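Local coordinates for protein arylsulfatase (Pseudoalteromonas sp. MB47, PDB 7AJ0) that probably hydrolyses sulfate esters of fucoidan, the sulfated polysaccharide of brown algae, as a calcium-bound sulfatase assembled from six subunits, at residues V59-W64 against P100-S105. Sequence-based numbering, arbitrary orientation.
Sequences VDDLGW and PTCTSS. With CA (calcium ion), chain G.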
loop_
_atom_site.group_PDB
_atom_site.type_symbol
_atom_site.label_atom_id
_atom_site.label_comp_id
_atom_site.label_asym_id
_atom_site.label_seq_id
_atom_site.Cartn_x
_atom_site.Cartn_y
_atom_site.Cartn_z
ATOM N N VAL A 59 -8.878 35.200 0.922
ATOM C CA VAL A 59 -8.588 34.473 -0.307
ATOM C C VAL A 59 -9.170 33.072 -0.192
ATOM O O VAL A 59 -9.180 32.472 0.888
ATOM C CB VAL A 59 -7.074 34.432 -0.580
ATOM C CG1 VAL A 59 -6.803 33.849 -1.958
ATOM C CG2 VAL A 59 -6.481 35.824 -0.461
ATOM N N ASP A 60 -9.653 32.544 -1.311
ATOM C CA ASP A 60 -10.338 31.259 -1.334
ATOM C C ASP A 60 -9.348 30.146 -1.655
ATOM O O ASP A 60 -8.612 30.228 -2.642
ATOM C CB ASP A 60 -11.469 31.288 -2.365
ATOM C CG ASP A 60 -12.472 30.167 -2.173
ATOM O OD1 ASP A 60 -12.300 29.359 -1.242
ATOM O OD2 ASP A 60 -13.441 30.098 -2.958
ATOM N N ASP A 61 -9.328 29.115 -0.806
ATOM C CA ASP A 61 -8.544 27.904 -1.051
ATOM C C ASP A 61 -7.059 28.212 -1.214
ATOM O O ASP A 61 -6.368 27.611 -2.039
ATOM C CB ASP A 61 -9.071 27.149 -2.275
ATOM C CG ASP A 61 -10.451 26.560 -2.051
ATOM O OD1 ASP A 61 -10.999 26.738 -0.946
ATOM O OD2 ASP A 61 -10.987 25.914 -2.976
ATOM N N LEU A 62 -6.559 29.147 -0.412
ATOM C CA LEU A 62 -5.154 29.526 -0.445
ATOM C C LEU A 62 -4.377 28.705 0.576
ATOM O O LEU A 62 -4.749 28.649 1.752
ATOM C CB LEU A 62 -4.993 31.017 -0.151
ATOM C CG LEU A 62 -3.578 31.583 -0.291
ATOM C CD1 LEU A 62 -3.218 31.730 -1.762
ATOM C CD2 LEU A 62 -3.444 32.913 0.439
ATOM N N GLY A 63 -3.293 28.075 0.125
ATOM C CA GLY A 63 -2.503 27.248 1.007
ATOM C C GLY A 63 -1.592 28.048 1.920
ATOM O O GLY A 63 -1.234 29.195 1.647
ATOM N N TRP A 64 -1.207 27.402 3.025
ATOM C CA TRP A 64 -0.341 28.040 4.012
ATOM C C TRP A 64 0.928 28.593 3.379
ATOM O O TRP A 64 1.420 29.653 3.780
ATOM C CB TRP A 64 0.014 27.026 5.102
ATOM C CG TRP A 64 0.710 27.590 6.304
ATOM C CD1 TRP A 64 0.124 28.027 7.454
ATOM C CD2 TRP A 64 2.123 27.748 6.488
ATOM N NE1 TRP A 64 1.081 28.454 8.341
ATOM C CE2 TRP A 64 2.317 28.294 7.771
ATOM C CE3 TRP A 64 3.241 27.487 5.692
ATOM C CZ2 TRP A 64 3.581 28.582 8.276
ATOM C CZ3 TRP A 64 4.496 27.775 6.195
ATOM C CH2 TRP A 64 4.655 28.316 7.475
ATOM N N PRO A 100 -12.206 23.015 7.559
ATOM C CA PRO A 100 -11.676 22.272 6.405
ATOM C C PRO A 100 -12.336 22.586 5.069
ATOM O O PRO A 100 -11.792 22.178 4.035
ATOM C CB PRO A 100 -11.920 20.799 6.792
ATOM C CG PRO A 100 -12.183 20.812 8.262
ATOM C CD PRO A 100 -12.860 22.121 8.529
ATOM N N THR A 101 -13.473 23.286 5.039
ATOM C CA THR A 101 -14.184 23.529 3.791
ATOM C C THR A 101 -14.768 24.937 3.780
ATOM O O THR A 101 -14.814 25.624 4.802
ATOM C CB THR A 101 -15.290 22.485 3.567
ATOM O OG1 THR A 101 -16.108 22.391 4.741
ATOM C CG2 THR A 101 -14.684 21.123 3.269
ATOM N N CYS A 102 -15.236 25.347 2.595
ATOM C CA CYS A 102 -15.565 26.749 2.348
ATOM C C CYS A 102 -16.690 27.235 3.253
ATOM O O CYS A 102 -16.516 28.175 4.037
ATOM C CB CYS A 102 -15.962 26.941 0.879
ATOM S SG CYS A 102 -14.718 26.471 -0.335
ATOM N N THR A 103 -17.869 26.618 3.134
ATOM C CA THR A 103 -19.034 27.096 3.871
ATOM C C THR A 103 -18.784 27.088 5.372
ATOM O O THR A 103 -19.231 27.990 6.089
ATOM C CB THR A 103 -20.255 26.237 3.533
ATOM O OG1 THR A 103 -20.525 26.320 2.129
ATOM C CG2 THR A 103 -21.473 26.703 4.317
ATOM N N SER A 104 -18.069 26.075 5.865
ATOM C CA SER A 104 -17.836 25.962 7.300
ATOM C C SER A 104 -16.925 27.075 7.804
ATOM O O SER A 104 -17.174 27.651 8.870
ATOM C CB SER A 104 -17.244 24.590 7.621
ATOM O OG SER A 104 -18.218 23.572 7.461
ATOM N N SER A 105 -15.873 27.396 7.050
ATOM C CA SER A 105 -14.956 28.449 7.469
ATOM C C SER A 105 -15.602 29.826 7.379
ATOM O O SER A 105 -15.346 30.694 8.219
ATOM C CB SER A 105 -13.690 28.407 6.615
ATOM O OG SER A 105 -12.884 27.297 6.954
HETATM CA CA CA G . -12.615 27.796 0.240
#
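Cys-102 directs its sulfur at the carboxylates of Asp-60 and Asp-61, and a calcium ion bonded to all three holds them together. SG stands 3.8 Å from OD1 of Asp-61 and about as far from OD1 of Asp-60, and no hydrogen bond joins the segments, so the metal makes the link. Asp-60 OD1 binds calcium at 2.2 Å and Asp-61 OD1 at 2.3 Å. Cys-102 SG binds it at about 2.5 Å, well off the line opposite either oxygen. The angle at calcium between Asp-60 OD1 and Asp-61 OD1 is 83°. Between Asp-60 OD1 and Cys-102 SG it is 110°. With SG beside its own backbone N, the cysteine reaches out from the first turn of helix 102-111.

Each aspartate offers one oxygen: OD2 of Asp-60 lies 4.0 Å from the calcium, and OD2 of Asp-61 is similarly too far to bind. These outer oxygens form salt bridges instead, Asp-60 with Lys-157 and Asp-61 with Lys-345, which should fix the tilt of both carboxylates. Differing first torsions, CG anti to the backbone N in Asp-60 (chi1 -163°) but beside it in Asp-61, together with the left-handed backbone of Asp-61, bring both OD1 atoms to the ion. Asp-325 and Asn-326 complete the protein ligands, and Ser-105 OG hydrogen-bonds to the backbone O of Asp-325, tying the helix to the loop after strand 318-324.

This metal centre of the alkaline phosphatase-like sulfatase fold is assembled from the loop after strand 53-59, the start of helix 102-111 and the residues following strand 318-324. Cys-102 opens a CTSSR sequence resembling the sulfatase signature, whose first residue is converted to formylglycine in active enzymes; here it is modelled as cysteine. Sulfur on calcium therefore probably marks where the formylglycine oxygen would sit, close to the metal that would help polarise a bound sulfate ester.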